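Long-range contacts in probable 2-dehydropantoate 2-reductase (PDB 3EGO), which probably catalyses the NADPH-dependent reduction of 2-dehydropantoate (ketopantoate) to (R)-pantoate, a step on the pathway to pantothenate: residues 140-145 with 166-171; 19-24 with 157-162; 257-262 with 287-292. All coordinates share one frame; numbering follows the deposited sequence.

Contact 1: 140-145 with 166-171; sequences GAIKWS and FPIYYE
Phe-166 meets Ile-142 through the far end of its ring, where Phe-166 CZ lies 3.5 Å from Ile-142 CD1. An extended, branched isoleucine suits this place, because its CD1 reaches the ring while the side chain also packs on Cys-17 of helix 12-22. At Pro-167 the pyrrolidine CG sits against the carbonyl O of Gly-140 and near CB of Ala-141. Proline has no N-H to offer the neighbouring strand, yet its carbonyl O accepts from Ile-142 N at 3.1 Å. From here the chains run parallel: Ile-168 pairs with Ile-142, Tyr-169 with Lys-143 and Tyr-170 with Trp-144, so that strand 168-170 extends the mixed sheet of the Rossmann-type nucleotide-binding domain beside strand 142-146. Ile-168 turns its CG2 methyl to CD1 of the Trp-144 indole, the two side chains crossing at about a right angle. Tyr-169 both gives and takes, its N bonding to Ile-142 O at 2.9 Å and its O receiving Trp-144 N at 3.0 Å. Its ring goes to the face of Lys-143, opposite Ile-168 and Tyr-170, where CE2 touches CB of Ala-141 and Lys-143 CG lies at the ring edge; Lys-143 NZ forms a salt bridge with Glu-123. Tyr-170 directs its edge at one face of Trp-144, with ring planes at 55° and Tyr-170 CD1 3.5 Å from Trp-144 CH2, while its CA makes a CH-pi contact over the five-membered ring. The indole reaches this partner because chi1 of 62° sets its CG between backbone N and carbonyl carbon; Phe-159 also meets it edge-to-face. Glu-171 N bonds to Trp-144 O at 2.7 Å, and Glu-171 O takes a bond of 2.9 Å from Ser-145 OG, which approaches from above the carbonyl plane.

Contact 2: 19-24 with 157-162; sequences YYLSLY and ILFQHN
Tyr-24 lays its phenol ring over the carbonyl of His-161, whose O stands 3.4 Å above the ring plane and over its centre. The contact joins the C-terminal end of helix 12-22, the helix after the glycine-rich turn of the Rossmann fold, to the loop between strands 142-146 and 168-170. Tyr-24 is exposed, and a tyrosine fits because it can pack its ring on backbone while carrying a polar hydroxyl at its end. Its CG stands beside the backbone N and anti to the carbonyl carbon (chi1 -66°), which carries the ring over His-161. Along the same side chain, CE2 lies 3.7 Å from His-161 CB, and the OH reaches the backbone of Asn-162, coming 3.6 Å from its C. No hydrogen bond crosses between the segments, so the contact rests on van der Waals packing, including His-161 O over the Tyr-24 ring.

Deeper in, Leu-21 projects the CD2 methyl toward the Asn-162 side chain and, more loosely, the Phe-159 ring. The leucine is well placed as a buried apolar residue, since it also packs on Ile-7 of strand 4-8 and on Phe-166.

Farther out, the two backbones are shaped by local bonds. Tyr-24 N donates to Leu-21 O at 3.0 Å, which ties the residue carrying the covering ring to the last part of the helix. On the loop, Ile-157 to Gln-160 form a type I beta turn, and Leu-158 O receives a hydrogen bond from His-25. Ser-22 turns its OG back to donate to Tyr-19 O, 2.7 Å away, the OG tilted 29° from the carbonyl plane.

Contact 3: 257-262 with 287-292; sequences RQTEAD and GSIKAL
Bends at chi2 and chi3 (-81°) of Lys-290 carry its NZ across to the carboxylate of Asp-262, whose CG stands anti to its own carbonyl carbon. The pair joins the first turn of helix 261-274 to the last part of helix 280-291 in the all-helical C-terminal domain of the ketopantoate reductase family. Lys-290 NZ lies 3.1 Å from Asp-262 OD2, a salt bridge, and reaches OD1 at a like distance; both hydrogen bonds are weak, and the side chains cross at about a right angle. A long flexible lysine suits a position beside the neighbouring helix, because its CD packs near Ala-261 CB while NZ reaches the carboxylate. The aspartate is probably further stabilised by Tyr-286, whose OH is hydrogen-bonded to OD1.

Next to the charged pair the contact turns apolar. Ile-289 points its CG2 methyl at CB of Ala-261, 4.1 Å away, and at Thr-259, where Ile-289 CG2 lies 3.7 Å from Thr-259 OG1. The small Ala-261 lets the isoleucine approach the start of the helix closely, and the branched Ile-289 also packs on Ala-193 and Leu-194 of helix 174-195. Ser-288 and Ala-291 pack on Leu-195 of the second subunit.

Glu-260 holds the N-cap position of helix 261-274; by similarity it binds NADP(+), and its carboxylate OE2 is hydrogen-bonded to Asn-100 ND2. Just before it Thr-259 makes an ST turn. Its OG1 is also hydrogen-bonded to Glu-293 OE1. With chi1 at 76° the Thr-259 OG1 sits between backbone N and carbonyl carbon, close enough to accept a hydrogen bond from Ala-261 N at 2.9 Å, the N-H...O angle being 153°.

Contacts 1 and 2 belong together in the nucleotide-binding domain: their centres are about 12 Å apart, their segments alternate along the chain, and they touch where Phe-166 packs on Tyr-20 and where Phe-159 meets Trp-144 and Ile-168. Contact 1 is partly buried, a sheet edge joined by regular backbone hydrogen bonds, whereas contact 2 is a surface contact of helix end and loop with no hydrogen bond across it. Contact 3 lies on the opposite side of the chain's centre, its centre about 29 Å from that of contact 1. It is buried and small, and joins helices through methyl packing and a salt bridge instead of strand pairing.

Contact 1: 140-145 with 166-171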
loop_
_atom_site.group_PDB
_atom_site.type_symbol
_atom_site.label_atom_id
_atom_site.label_comp_id
_atom_site.label_asym_id
_atom_site.label_seq_id
_atom_site.Cartn_x
_atom_site.Cartn_y
_atom_site.Cartn_z
ATOM N N GLY A 140 7.483 18.319 -25.784
ATOM C CA GLY A 140 7.049 17.058 -26.378
ATOM C C GLY A 140 6.233 17.292 -27.629
ATOM O O GLY A 140 6.576 18.127 -28.495
ATOM N N ALA A 141 5.103 16.600 -27.695
ATOM C CA ALA A 141 4.212 16.647 -28.848
ATOM C C ALA A 141 2.852 16.165 -28.403
ATOM O O ALA A 141 2.726 15.607 -27.313
ATOM C CB ALA A 141 4.749 15.702 -29.943
ATOM N N ILE A 142 1.846 16.382 -29.237
ATOM C CA ILE A 142 0.565 15.719 -29.099
ATOM C C ILE A 142 0.432 14.789 -30.277
ATOM O O ILE A 142 0.792 15.146 -31.404
ATOM C CB ILE A 142 -0.592 16.716 -29.078
ATOM C CG1 ILE A 142 -0.589 17.467 -27.722
ATOM C CG2 ILE A 142 -1.964 16.006 -29.308
ATOM C CD1 ILE A 142 -1.710 18.622 -27.654
ATOM N N LYS A 143 -0.052 13.582 -30.023
ATOM C CA LYS A 143 -0.347 12.631 -31.109
ATOM C C LYS A 143 -1.809 12.240 -31.048
ATOM O O LYS A 143 -2.377 12.009 -29.975
ATOM C CB LYS A 143 0.560 11.392 -30.985
ATOM C CG LYS A 143 2.051 11.691 -31.195
ATOM C CD LYS A 143 2.914 10.514 -30.811
ATOM C CE LYS A 143 4.340 10.637 -31.371
ATOM N NZ LYS A 143 5.323 9.998 -30.460
ATOM N N TRP A 144 -2.461 12.183 -32.197
ATOM C CA TRP A 144 -3.893 11.923 -32.200
ATOM C C TRP A 144 -4.261 10.934 -33.320
ATOM O O TRP A 144 -3.472 10.738 -34.256
ATOM C CB TRP A 144 -4.704 13.210 -32.367
ATOM C CG TRP A 144 -4.424 13.868 -33.657
ATOM C CD1 TRP A 144 -3.331 14.641 -33.976
ATOM C CD2 TRP A 144 -5.236 13.798 -34.834
ATOM N NE1 TRP A 144 -3.418 15.046 -35.293
ATOM C CE2 TRP A 144 -4.587 14.558 -35.837
ATOM C CE3 TRP A 144 -6.457 13.165 -35.131
ATOM C CZ2 TRP A 144 -5.105 14.679 -37.163
ATOM C CZ3 TRP A 144 -6.989 13.295 -36.441
ATOM C CH2 TRP A 144 -6.300 14.052 -37.438
ATOM N N SER A 145 -5.450 10.338 -33.198
ATOM C CA SER A 145 -5.976 9.362 -34.164
ATOM C C SER A 145 -7.461 9.578 -34.263
ATOM O O SER A 145 -8.052 10.141 -33.334
ATOM C CB SER A 145 -5.754 7.953 -33.648
ATOM O OG SER A 145 -4.384 7.725 -33.388
ATOM N N PHE A 166 5.060 23.087 -30.178
ATOM C CA PHE A 166 3.771 22.471 -29.994
ATOM C C PHE A 166 3.453 21.598 -31.212
ATOM O O PHE A 166 2.455 21.787 -31.823
ATOM C CB PHE A 166 2.651 23.538 -29.817
ATOM C CG PHE A 166 1.407 23.022 -29.106
ATOM C CD1 PHE A 166 1.453 22.589 -27.758
ATOM C CD2 PHE A 166 0.180 22.959 -29.792
ATOM C CE1 PHE A 166 0.262 22.097 -27.111
ATOM C CE2 PHE A 166 -0.992 22.493 -29.164
ATOM C CZ PHE A 166 -0.945 22.046 -27.821
ATOM N N PRO A 167 4.360 20.686 -31.604
ATOM C CA PRO A 167 3.999 19.879 -32.784
ATOM C C PRO A 167 2.843 18.917 -32.533
ATOM O O PRO A 167 2.647 18.425 -31.395
ATOM C CB PRO A 167 5.293 19.090 -33.076
ATOM C CG PRO A 167 5.939 18.995 -31.757
ATOM C CD PRO A 167 5.699 20.340 -31.105
ATOM N N ILE A 168 2.109 18.609 -33.595
ATOM C CA ILE A 168 0.983 17.722 -33.491
ATOM C C ILE A 168 1.054 16.708 -34.635
ATOM O O ILE A 168 1.234 17.111 -35.805
ATOM C CB ILE A 168 -0.341 18.521 -33.533
ATOM C CG1 ILE A 168 -0.413 19.428 -32.287
ATOM C CG2 ILE A 168 -1.512 17.578 -33.478
ATOM C CD1 ILE A 168 -1.641 20.417 -32.281
ATOM N N TYR A 169 0.982 15.404 -34.297
ATOM C CA TYR A 169 1.211 14.332 -35.280
ATOM C C TYR A 169 0.015 13.421 -35.318
ATOM O O TYR A 169 -0.542 13.093 -34.265
ATOM C CB TYR A 169 2.438 13.508 -34.881
ATOM C CG TYR A 169 3.656 14.341 -34.772
ATOM C CD1 TYR A 169 4.124 15.069 -35.879
ATOM C CD2 TYR A 169 4.362 14.418 -33.576
ATOM C CE1 TYR A 169 5.243 15.884 -35.775
ATOM C CE2 TYR A 169 5.481 15.216 -33.490
ATOM C CZ TYR A 169 5.900 15.939 -34.594
ATOM O OH TYR A 169 7.046 16.697 -34.486
ATOM N N TYR A 170 -0.399 13.033 -36.525
ATOM C CA TYR A 170 -1.502 12.088 -36.687
ATOM C C TYR A 170 -0.946 10.684 -36.697
ATOM O O TYR A 170 0.096 10.449 -37.309
ATOM C CB TYR A 170 -2.208 12.357 -38.018
ATOM C CG TYR A 170 -3.208 11.299 -38.401
ATOM C CD1 TYR A 170 -4.396 11.151 -37.703
ATOM C CD2 TYR A 170 -2.958 10.429 -39.466
ATOM C CE1 TYR A 170 -5.316 10.173 -38.061
ATOM C CE2 TYR A 170 -3.877 9.453 -39.823
ATOM C CZ TYR A 170 -5.038 9.334 -39.114
ATOM O OH TYR A 170 -5.943 8.354 -39.461
ATOM N N GLU A 171 -1.618 9.752 -36.020
ATOM C CA GLU A 171 -1.222 8.327 -36.062
ATOM C C GLU A 171 -2.458 7.538 -36.535
ATOM O O GLU A 171 -3.575 7.868 -36.178
ATOM C CB GLU A 171 -0.724 7.827 -34.699
ATOM C CG GLU A 171 0.476 8.608 -34.124
ATOM C CD GLU A 171 1.832 8.149 -34.690
ATOM O OE1 GLU A 171 1.834 7.500 -35.760
ATOM O OE2 GLU A 171 2.892 8.435 -34.072
#

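Contact 2: 19-24 with 157-162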
loop_
_atom_site.group_PDB
_atom_site.type_symbol
_atom_site.label_atom_id
_atom_site.label_comp_id
_atom_site.label_asym_id
_atom_site.label_seq_id
_atom_site.Cartn_x
_atom_site.Cartn_y
_atom_site.Cartn_z
ATOM N N TYR A 19 -2.702 28.117 -24.700
ATOM C CA TYR A 19 -1.680 29.046 -25.118
ATOM C C TYR A 19 -1.270 28.831 -26.599
ATOM O O TYR A 19 -1.264 29.746 -27.463
ATOM C CB TYR A 19 -0.430 28.981 -24.207
ATOM C CG TYR A 19 0.618 29.905 -24.816
ATOM C CD1 TYR A 19 0.532 31.289 -24.634
ATOM C CD2 TYR A 19 1.614 29.409 -25.659
ATOM C CE1 TYR A 19 1.441 32.135 -25.240
ATOM C CE2 TYR A 19 2.501 30.225 -26.259
ATOM C CZ TYR A 19 2.396 31.601 -26.062
ATOM O OH TYR A 19 3.302 32.426 -26.681
ATOM N N TYR A 20 -0.948 27.597 -26.927
ATOM C CA TYR A 20 -0.361 27.383 -28.205
ATOM C C TYR A 20 -1.381 27.443 -29.318
ATOM O O TYR A 20 -1.051 27.918 -30.414
ATOM C CB TYR A 20 0.437 26.067 -28.209
ATOM C CG TYR A 20 1.797 26.162 -27.575
ATOM C CD1 TYR A 20 2.064 25.547 -26.355
ATOM C CD2 TYR A 20 2.835 26.832 -28.224
ATOM C CE1 TYR A 20 3.323 25.598 -25.784
ATOM C CE2 TYR A 20 4.091 26.889 -27.668
ATOM C CZ TYR A 20 4.329 26.263 -26.433
ATOM O OH TYR A 20 5.598 26.304 -25.861
ATOM N N LEU A 21 -2.613 26.981 -29.071
ATOM C CA LEU A 21 -3.645 27.021 -30.133
ATOM C C LEU A 21 -4.159 28.463 -30.341
ATOM O O LEU A 21 -4.514 28.849 -31.450
ATOM C CB LEU A 21 -4.818 26.080 -29.824
ATOM C CG LEU A 21 -4.404 24.581 -29.844
ATOM C CD1 LEU A 21 -5.507 23.648 -29.260
ATOM C CD2 LEU A 21 -4.003 24.191 -31.293
ATOM N N SER A 22 -4.107 29.265 -29.287
ATOM C CA SER A 22 -4.448 30.703 -29.382
ATOM C C SER A 22 -3.550 31.448 -30.379
ATOM O O SER A 22 -3.935 32.506 -30.885
ATOM C CB SER A 22 -4.324 31.361 -28.020
ATOM O OG SER A 22 -2.978 31.758 -27.790
ATOM N N LEU A 23 -2.373 30.911 -30.688
ATOM C CA LEU A 23 -1.487 31.549 -31.665
ATOM C C LEU A 23 -2.036 31.518 -33.074
ATOM O O LEU A 23 -1.574 32.274 -33.906
ATOM C CB LEU A 23 -0.078 30.927 -31.680
ATOM C CG LEU A 23 0.704 30.951 -30.356
ATOM C CD1 LEU A 23 1.955 30.115 -30.505
ATOM C CD2 LEU A 23 1.092 32.352 -29.973
ATOM N N TYR A 24 -3.025 30.646 -33.317
ATOM C CA TYR A 24 -3.557 30.406 -34.636
ATOM C C TYR A 24 -5.051 30.500 -34.664
ATOM O O TYR A 24 -5.638 30.656 -35.731
ATOM C CB TYR A 24 -3.110 29.029 -35.168
ATOM C CG TYR A 24 -1.641 28.984 -35.396
ATOM C CD1 TYR A 24 -0.785 28.519 -34.404
ATOM C CD2 TYR A 24 -1.081 29.505 -36.570
ATOM C CE1 TYR A 24 0.563 28.506 -34.594
ATOM C CE2 TYR A 24 0.285 29.497 -36.761
ATOM C CZ TYR A 24 1.102 28.989 -35.766
ATOM O OH TYR A 24 2.470 28.996 -35.913
ATOM N N ILE A 157 -7.107 21.610 -41.399
ATOM C CA ILE A 157 -6.946 23.052 -41.393
ATOM C C ILE A 157 -6.629 23.455 -39.977
ATOM O O ILE A 157 -5.692 24.228 -39.749
ATOM C CB ILE A 157 -8.179 23.802 -41.983
ATOM C CG1 ILE A 157 -8.315 23.501 -43.475
ATOM C CG2 ILE A 157 -8.036 25.299 -41.816
ATOM C CD1 ILE A 157 -9.648 23.982 -44.074
ATOM N N LEU A 158 -7.349 22.870 -39.017
ATOM C CA LEU A 158 -7.133 23.218 -37.612
ATOM C C LEU A 158 -5.660 23.055 -37.251
ATOM O O LEU A 158 -5.079 23.954 -36.674
ATOM C CB LEU A 158 -8.030 22.403 -36.673
ATOM C CG LEU A 158 -9.498 22.847 -36.605
ATOM C CD1 LEU A 158 -10.393 21.677 -36.246
ATOM C CD2 LEU A 158 -9.650 24.032 -35.617
ATOM N N PHE A 159 -5.063 21.911 -37.603
ATOM C CA PHE A 159 -3.723 21.578 -37.207
ATOM C C PHE A 159 -2.690 21.821 -38.304
ATOM O O PHE A 159 -1.553 21.386 -38.183
ATOM C CB PHE A 159 -3.610 20.123 -36.730
ATOM C CG PHE A 159 -4.375 19.825 -35.480
ATOM C CD1 PHE A 159 -4.721 20.839 -34.581
ATOM C CD2 PHE A 159 -4.764 18.503 -35.198
ATOM C CE1 PHE A 159 -5.431 20.536 -33.408
ATOM C CE2 PHE A 159 -5.464 18.183 -34.023
ATOM C CZ PHE A 159 -5.803 19.214 -33.129
ATOM N N GLN A 160 -3.075 22.548 -39.346
ATOM C CA GLN A 160 -2.170 22.826 -40.459
ATOM C C GLN A 160 -0.886 23.507 -39.999
ATOM O O GLN A 160 0.205 23.134 -40.426
ATOM C CB GLN A 160 -2.868 23.707 -41.520
ATOM C CG GLN A 160 -1.986 23.937 -42.758
ATOM C CD GLN A 160 -2.618 24.823 -43.815
ATOM O OE1 GLN A 160 -3.705 25.389 -43.618
ATOM N NE2 GLN A 160 -1.936 24.946 -44.961
ATOM N N HIS A 161 -1.021 24.519 -39.137
ATOM C CA HIS A 161 0.124 25.280 -38.667
ATOM C C HIS A 161 0.232 25.314 -37.152
ATOM O O HIS A 161 -0.721 25.710 -36.464
ATOM C CB HIS A 161 0.044 26.707 -39.208
ATOM C CG HIS A 161 0.261 26.783 -40.687
ATOM N ND1 HIS A 161 -0.643 27.367 -41.547
ATOM C CD2 HIS A 161 1.275 26.317 -41.459
ATOM C CE1 HIS A 161 -0.189 27.274 -42.786
ATOM N NE2 HIS A 161 0.969 26.640 -42.760
ATOM N N ASN A 162 1.379 24.889 -36.637
ATOM C CA ASN A 162 1.603 24.977 -35.186
ATOM C C ASN A 162 2.928 25.578 -34.770
ATOM O O ASN A 162 3.868 25.559 -35.556
ATOM C CB ASN A 162 1.386 23.615 -34.555
ATOM C CG ASN A 162 -0.066 23.307 -34.431
ATOM O OD1 ASN A 162 -0.602 22.572 -35.225
ATOM N ND2 ASN A 162 -0.735 23.948 -33.462
#

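Contact 3: 257-262 with 287-292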
loop_
_atom_site.group_PDB
_atom_site.type_symbol
_atom_site.label_atom_id
_atom_site.label_comp_id
_atom_site.label_asym_id
_atom_site.label_seq_id
_atom_site.Cartn_x
_atom_site.Cartn_y
_atom_site.Cartn_z
ATOM N N ARG A 257 -5.330 13.059 -2.606
ATOM C CA ARG A 257 -6.169 13.419 -3.747
ATOM C C ARG A 257 -6.629 12.163 -4.460
ATOM O O ARG A 257 -5.913 11.165 -4.446
ATOM C CB ARG A 257 -5.334 14.159 -4.778
ATOM C CG ARG A 257 -4.199 14.962 -4.226
ATOM C CD ARG A 257 -4.604 16.414 -4.298
ATOM N NE ARG A 257 -5.208 16.851 -3.061
ATOM C CZ ARG A 257 -6.124 17.802 -2.957
ATOM N NH1 ARG A 257 -6.566 18.100 -1.763
ATOM N NH2 ARG A 257 -6.594 18.442 -4.031
ATOM N N GLN A 258 -7.770 12.236 -5.142
ATOM C CA GLN A 258 -8.217 11.121 -5.953
ATOM C C GLN A 258 -7.149 10.852 -7.006
ATOM O O GLN A 258 -6.488 11.777 -7.518
ATOM C CB GLN A 258 -9.560 11.405 -6.617
ATOM C CG GLN A 258 -10.368 10.138 -6.853
ATOM C CD GLN A 258 -11.650 10.362 -7.627
ATOM O OE1 GLN A 258 -12.121 11.494 -7.780
ATOM N NE2 GLN A 258 -12.221 9.272 -8.133
ATOM N N THR A 259 -6.946 9.579 -7.309
ATOM C CA THR A 259 -5.928 9.217 -8.259
ATOM C C THR A 259 -6.592 8.879 -9.592
ATOM O O THR A 259 -7.813 8.915 -9.725
ATOM C CB THR A 259 -5.151 7.987 -7.795
ATOM O OG1 THR A 259 -5.968 6.834 -8.010
ATOM C CG2 THR A 259 -4.800 8.079 -6.331
ATOM N N GLU A 260 -5.774 8.538 -10.580
ATOM C CA GLU A 260 -6.292 8.031 -11.851
ATOM C C GLU A 260 -6.378 6.496 -11.868
ATOM O O GLU A 260 -6.215 5.881 -12.920
ATOM C CB GLU A 260 -5.376 8.496 -12.970
ATOM C CG GLU A 260 -5.204 10.017 -13.019
ATOM C CD GLU A 260 -4.196 10.464 -14.077
ATOM O OE1 GLU A 260 -3.157 9.782 -14.272
ATOM O OE2 GLU A 260 -4.471 11.493 -14.716
ATOM N N ALA A 261 -6.523 5.872 -10.696
ATOM C CA ALA A 261 -6.652 4.399 -10.624
ATOM C C ALA A 261 -7.782 3.877 -11.522
ATOM O O ALA A 261 -7.639 2.841 -12.221
ATOM C CB ALA A 261 -6.874 3.951 -9.148
ATOM N N ASP A 262 -8.925 4.541 -11.522
ATOM C CA ASP A 262 -10.032 3.987 -12.309
ATOM C C ASP A 262 -9.730 4.036 -13.803
ATOM O O ASP A 262 -10.079 3.102 -14.540
ATOM C CB ASP A 262 -11.341 4.709 -12.045
ATOM C CG ASP A 262 -11.897 4.437 -10.681
ATOM O OD1 ASP A 262 -11.529 3.413 -10.073
ATOM O OD2 ASP A 262 -12.707 5.268 -10.220
ATOM N N GLY A 287 -7.283 -2.341 -5.477
ATOM C CA GLY A 287 -7.953 -2.324 -4.172
ATOM C C GLY A 287 -7.171 -1.487 -3.151
ATOM O O GLY A 287 -7.753 -0.744 -2.389
ATOM N N SER A 288 -5.846 -1.581 -3.157
ATOM C CA SER A 288 -5.028 -0.875 -2.171
ATOM C C SER A 288 -4.992 0.615 -2.420
ATOM O O SER A 288 -4.963 1.403 -1.486
ATOM C CB SER A 288 -3.573 -1.367 -2.186
ATOM O OG SER A 288 -3.490 -2.757 -1.950
ATOM N N ILE A 289 -4.903 1.012 -3.680
ATOM C CA ILE A 289 -4.943 2.461 -3.981
ATOM C C ILE A 289 -6.333 3.039 -3.684
ATOM O O ILE A 289 -6.476 4.126 -3.090
ATOM C CB ILE A 289 -4.606 2.762 -5.463
ATOM C CG1 ILE A 289 -3.238 2.228 -5.856
ATOM C CG2 ILE A 289 -4.729 4.262 -5.709
ATOM C CD1 ILE A 289 -2.151 2.688 -4.980
ATOM N N LYS A 290 -7.366 2.340 -4.127
ATOM C CA LYS A 290 -8.745 2.741 -3.817
ATOM C C LYS A 290 -9.036 2.840 -2.322
ATOM O O LYS A 290 -9.800 3.719 -1.884
ATOM C CB LYS A 290 -9.767 1.791 -4.444
ATOM C CG LYS A 290 -9.817 1.847 -6.000
ATOM C CD LYS A 290 -10.113 3.262 -6.505
ATOM C CE LYS A 290 -11.605 3.577 -6.442
ATOM N NZ LYS A 290 -11.912 4.728 -7.325
ATOM N N ALA A 291 -8.463 1.935 -1.539
ATOM C CA ALA A 291 -8.659 1.937 -0.093
ATOM C C ALA A 291 -8.216 3.264 0.501
ATOM O O ALA A 291 -8.741 3.697 1.513
ATOM C CB ALA A 291 -7.881 0.809 0.534
ATOM N N LEU A 292 -7.225 3.886 -0.132
ATOM C CA LEU A 292 -6.654 5.150 0.338
ATOM C C LEU A 292 -7.578 6.348 0.097
ATOM O O LEU A 292 -7.420 7.391 0.742
ATOM C CB LEU A 292 -5.300 5.383 -0.345
ATOM C CG LEU A 292 -4.248 4.326 -0.023
ATOM C CD1 LEU A 292 -2.945 4.522 -0.776
ATOM C CD2 LEU A 292 -4.004 4.294 1.466
#